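Uncharacterized protein (Mycobacterium tuberculosis CAS/NITR204, PDB 5VYQ) probably transfers a formyl group from a folate cofactor to the sugar amine of dTDP-4-amino-4,6-dideoxyglucose. Local coordinates at residues A[157-160]-A[161-164]; A[165-168]-A[169-173]. One frame throughout, in Å; residues are numbered along the deposited sequence.

Contacts 1 and 2 are successive parts of one helix, 155-179, with centres about 13 Å apart, and both mix buried with exposed residues. Contact 1, near the start of the helix, meets the dTDP-sugar through Tyr-159, and its main side-chain feature is an aromatic ring held between a methionine and the ligand. Contact 2 lies further along, away from direct ligand contact, where aliphatic side chains pack on strands 125-131 and 141-147 and on helix 31-43, and charged ends form salt bridges to that same helix and to strand 141-147. His-83 touches both: it meets Tyr-159 and Met-163 in contact 1 and is hydrogen-bonded to Glu-166 in contact 2.

Contact 1 (A[157-160]-A[161-164]); sequences SVYA and RLMD. With 0FX (dTDP-4-amino-4,6-dideoxyglucose), chain D.
Met-163 and the nucleotide-sugar hold the ring of Tyr-159 between them. The methionine lies one helical turn on and crosses the tyrosine obliquely; bends at chi2 (-59°) and chi3 (86°) fold its chain back so that the terminal methyl CE sits over one face, 4.1 Å from the ring centroid, in a CH-pi contact. Met-163 SD stands 4.3 Å from the centroid of the Tyr-159 ring, oblique to it: a Met-aromatic contact. On the opposite face the deoxyribose of the ligand stands over the middle of the ring, with C4 of the sugar nucleotide 3.8 Å above its plane. The ring is thus restrained from both faces, while its hydroxyl donates a 2.6 Å hydrogen bond from Tyr-159 OH to the diphosphate oxygen O4P. A chi1 of -169° swings the tyrosine ring out from the helix to the diphosphate. Val-158 and Leu-162 lie side by side and point the same way, Val-158 CG1 being 4.0 Å from Leu-162 CG; both also touch Cys-147 of strand 141-147. Arg-161 bends at chi3 to bring one guanidinium face over Val-158 CA, and NH1 makes a salt bridge to Asp-153 and a hydrogen bond to Ala-148 O. On the exposed side, a water donates to Ala-160 O at 2.7 Å and only weakly to Asp-164 OD1. Successive i to i+4 backbone bonds, the first of them weak, mark an alpha-helix, whose tyrosine here forms part of the dTDP-sugar pocket of this formyltransferase, together with residues such as His-83, Gln-115 and Asn-230.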
# COMPACT_ATOMS: atom_id res chain seq x y z
N SER A 157 0.96 -8.14 10.09
CA SER A 157 2.09 -9.03 10.20
C SER A 157 2.45 -9.28 11.68
O SER A 157 2.80 -10.40 12.05
CB SER A 157 3.29 -8.58 9.40
OG SER A 157 3.84 -7.35 9.82
N VAL A 158 2.36 -8.25 12.51
CA VAL A 158 2.62 -8.42 13.95
C VAL A 158 1.56 -9.34 14.57
O VAL A 158 1.86 -10.27 15.33
CB VAL A 158 2.69 -7.11 14.71
CG1 VAL A 158 2.75 -7.35 16.23
CG2 VAL A 158 3.85 -6.27 14.19
N TYR A 159 0.30 -9.11 14.22
CA TYR A 159 -0.81 -9.86 14.79
C TYR A 159 -0.67 -11.36 14.49
O TYR A 159 -0.92 -12.19 15.36
CB TYR A 159 -2.12 -9.34 14.20
CG TYR A 159 -3.34 -9.87 14.92
CD1 TYR A 159 -3.67 -9.47 16.19
CD2 TYR A 159 -4.09 -10.86 14.33
CE1 TYR A 159 -4.79 -10.00 16.84
CE2 TYR A 159 -5.18 -11.42 14.96
CZ TYR A 159 -5.53 -10.98 16.22
OH TYR A 159 -6.62 -11.48 16.84
N ALA A 160 -0.24 -11.72 13.29
CA ALA A 160 -0.06 -13.11 12.95
C ALA A 160 0.97 -13.75 13.86
O ALA A 160 0.76 -14.87 14.37
CB ALA A 160 0.32 -13.26 11.49
N ARG A 161 2.05 -13.03 14.17
CA ARG A 161 3.03 -13.53 15.13
C ARG A 161 2.46 -13.57 16.55
O ARG A 161 2.73 -14.51 17.31
CB ARG A 161 4.35 -12.74 15.07
CG ARG A 161 5.07 -12.84 13.71
CD ARG A 161 6.56 -12.53 13.69
NE ARG A 161 6.87 -11.24 14.28
CZ ARG A 161 6.77 -10.09 13.63
NH1 ARG A 161 7.03 -8.97 14.27
NH2 ARG A 161 6.39 -10.06 12.34
N LEU A 162 1.66 -12.58 16.93
CA LEU A 162 0.97 -12.63 18.21
C LEU A 162 0.10 -13.87 18.40
O LEU A 162 0.10 -14.46 19.49
CB LEU A 162 0.13 -11.37 18.49
CG LEU A 162 0.92 -10.09 18.58
CD1 LEU A 162 -0.05 -8.92 18.76
CD2 LEU A 162 1.87 -10.07 19.74
N MET A 163 -0.56 -14.31 17.35
CA MET A 163 -1.39 -15.51 17.47
C MET A 163 -0.48 -16.74 17.65
O MET A 163 -0.86 -17.67 18.37
CB MET A 163 -2.29 -15.66 16.27
CG MET A 163 -3.32 -14.55 16.07
SD MET A 163 -4.44 -14.33 17.44
CE MET A 163 -3.52 -13.23 18.49
N ASP A 164 0.68 -16.80 17.01
CA ASP A 164 1.62 -17.91 17.22
C ASP A 164 2.13 -17.88 18.66
O ASP A 164 2.22 -18.92 19.30
CB ASP A 164 2.82 -17.85 16.28
CG ASP A 164 2.47 -18.13 14.82
OD1 ASP A 164 1.48 -18.81 14.56
OD2 ASP A 164 3.19 -17.66 13.93
O4P 0FX D . -7.60 -9.83 18.63
P2 0FX D . -8.99 -9.55 19.07
O3P 0FX D . -9.89 -10.74 19.29
O1G 0FX D . -8.75 -8.59 20.35
C1G 0FX D . -9.70 -7.63 20.78
C2G 0FX D . -8.93 -6.59 21.61
O2G 0FX D . -7.90 -6.08 20.75
C3G 0FX D . -8.27 -7.28 22.81
O3G 0FX D . -7.38 -6.38 23.52
C4G 0FX D . -9.35 -7.93 23.66
N4A 0FX D . -8.65 -8.64 24.76
C5G 0FX D . -10.16 -8.89 22.78
C6G 0FX D . -11.41 -9.29 23.55
O5G 0FX D . -10.68 -8.29 21.59
OPP 0FX D . -9.73 -8.52 18.07
P 0FX D . -10.31 -8.75 16.59
O1P 0FX D . -11.55 -7.94 16.51
O2P 0FX D . -10.30 -10.23 16.28
O5 0FX D . -9.22 -8.09 15.62
C5 0FX D . -7.97 -8.70 15.40
C4 0FX D . -7.05 -7.69 14.73
O4 0FX D . -7.59 -7.39 13.45
C3 0FX D . -6.92 -6.32 15.39
O3 0FX D . -5.90 -6.34 16.40
C2 0FX D . -6.54 -5.37 14.27
C1 0FX D . -7.29 -6.02 13.14
N11 0FX D . -8.56 -5.34 12.86
C61 0FX D . -9.78 -5.81 13.22
C51 0FX D . -10.93 -5.12 12.89
C5A 0FX D . -12.26 -5.66 13.34
C21 0FX D . -8.54 -4.22 12.03
O21 0FX D . -7.37 -3.78 11.63
N31 0FX D . -9.63 -3.53 11.70
C41 0FX D . -10.83 -4.01 12.08
O41 0FX D . -11.92 -3.31 11.72
O HOH W 1 -0.60 -16.68 12.93

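Contact 2 (A[165-168]-A[169-173]); sequences IERE and LVLEH
Arg-167 and Leu-171, one helical turn apart, run side by side in the same direction, and the leucine methyl CD1 rests 3.7 Å from Arg-167 CG. The contact uses mainly the aliphatic part of the arginine, though Leu-171 CD1 also comes near the guanidinium, obliquely. The CG2 branch of Val-170, beside its backbone N, lies 3.2 Å from Glu-166 O, the carbonyl that accepts the Val-170 backbone N-H. On the exposed side Glu-172 runs extended past the carbonyl of Glu-168, with its CG 3.1 Å from Glu-168 O. The backbone beneath is regular: four i to i+4 bonds join the segments, from Leu-169 N to Ile-165 O at 2.9 Å through to Glu-172 N to Glu-168 O. Further out, a chi1 of 166° and a bend at chi3 carry the Arg-167 guanidinium to a salt bridge with Asp-39, and the Glu-172 carboxylate is held by another to Arg-145. Glu-166 is buried, and its OE2 is hydrogen-bonded to His-83, which itself binds the nucleotide-sugar. Along this part of the helix, Ile-165 and Leu-169 pack on strands 125-131 and 141-147; Val-170 meets strands 125-131 and 97-102 and helix 31-43, Glu-166 touches the latter two, and Arg-167 also reaches that helix.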
# COMPACT_ATOMS: atom_id res chain seq x y z
N ILE A 165 2.46 -16.71 19.17
CA ILE A 165 2.92 -16.55 20.55
C ILE A 165 1.85 -16.95 21.54
O ILE A 165 2.12 -17.57 22.57
CB ILE A 165 3.47 -15.14 20.83
CG1 ILE A 165 4.72 -14.94 19.98
CG2 ILE A 165 3.65 -14.93 22.31
CD1 ILE A 165 5.23 -13.50 19.97
N GLU A 166 0.60 -16.63 21.25
CA GLU A 166 -0.46 -16.95 22.16
C GLU A 166 -0.58 -18.45 22.28
O GLU A 166 -0.73 -18.96 23.40
CB GLU A 166 -1.77 -16.36 21.62
CG GLU A 166 -2.93 -16.52 22.51
CD GLU A 166 -4.11 -15.63 22.06
OE1 GLU A 166 -5.04 -16.30 21.71
OE2 GLU A 166 -4.10 -14.39 21.99
N ARG A 167 -0.50 -19.15 21.15
CA ARG A 167 -0.61 -20.60 21.16
C ARG A 167 0.55 -21.21 21.95
O ARG A 167 0.33 -22.09 22.81
CB ARG A 167 -0.64 -21.13 19.74
CG ARG A 167 -0.42 -22.65 19.64
CD ARG A 167 -0.60 -23.16 18.22
NE ARG A 167 -2.01 -23.06 17.84
CZ ARG A 167 -2.93 -23.98 18.14
NH1 ARG A 167 -4.21 -23.77 17.76
NH2 ARG A 167 -2.60 -25.10 18.83
N GLU A 168 1.77 -20.68 21.75
CA GLU A 168 2.97 -21.15 22.46
C GLU A 168 2.80 -20.99 23.97
O GLU A 168 3.04 -21.89 24.78
CB GLU A 168 4.22 -20.43 21.90
CG GLU A 168 4.60 -21.02 20.53
CD GLU A 168 5.56 -20.31 19.59
OE1 GLU A 168 6.15 -19.23 19.85
OE2 GLU A 168 5.75 -20.88 18.49
N LEU A 169 2.40 -19.80 24.39
CA LEU A 169 2.33 -19.47 25.78
C LEU A 169 1.25 -20.23 26.52
O LEU A 169 1.41 -20.71 27.65
CB LEU A 169 2.16 -17.96 25.87
CG LEU A 169 2.59 -17.29 27.14
CD1 LEU A 169 4.09 -17.50 27.38
CD2 LEU A 169 2.20 -15.81 27.05
N VAL A 170 0.08 -20.33 25.87
CA VAL A 170 -0.99 -21.13 26.44
C VAL A 170 -0.65 -22.62 26.62
O VAL A 170 -0.94 -23.19 27.67
CB VAL A 170 -2.31 -20.96 25.64
CG1 VAL A 170 -3.39 -21.92 26.09
CG2 VAL A 170 -2.79 -19.53 25.80
N LEU A 171 -0.07 -23.22 25.58
CA LEU A 171 0.32 -24.63 25.64
C LEU A 171 1.38 -24.82 26.70
O LEU A 171 1.34 -25.82 27.43
CB LEU A 171 0.77 -25.16 24.31
CG LEU A 171 -0.37 -25.15 23.30
CD1 LEU A 171 0.08 -25.57 21.92
CD2 LEU A 171 -1.55 -26.02 23.73
N GLU A 172 2.33 -23.90 26.82
CA GLU A 172 3.32 -24.00 27.88
C GLU A 172 2.74 -23.95 29.28
O GLU A 172 3.16 -24.75 30.14
CB GLU A 172 4.29 -22.84 27.79
CG GLU A 172 5.26 -22.91 26.63
CD GLU A 172 6.07 -21.64 26.40
OE1 GLU A 172 6.49 -21.42 25.22
OE2 GLU A 172 6.33 -20.94 27.40
N HIS A 173 1.82 -23.00 29.53
CA HIS A 173 1.36 -22.73 30.86
C HIS A 173 0.02 -23.35 31.25
O HIS A 173 -0.47 -23.07 32.34
CB HIS A 173 1.35 -21.22 31.13
CG HIS A 173 2.71 -20.63 31.09
ND1 HIS A 173 3.58 -20.71 32.16
CD2 HIS A 173 3.38 -20.01 30.09
CE1 HIS A 173 4.70 -20.11 31.84
NE2 HIS A 173 4.62 -19.69 30.59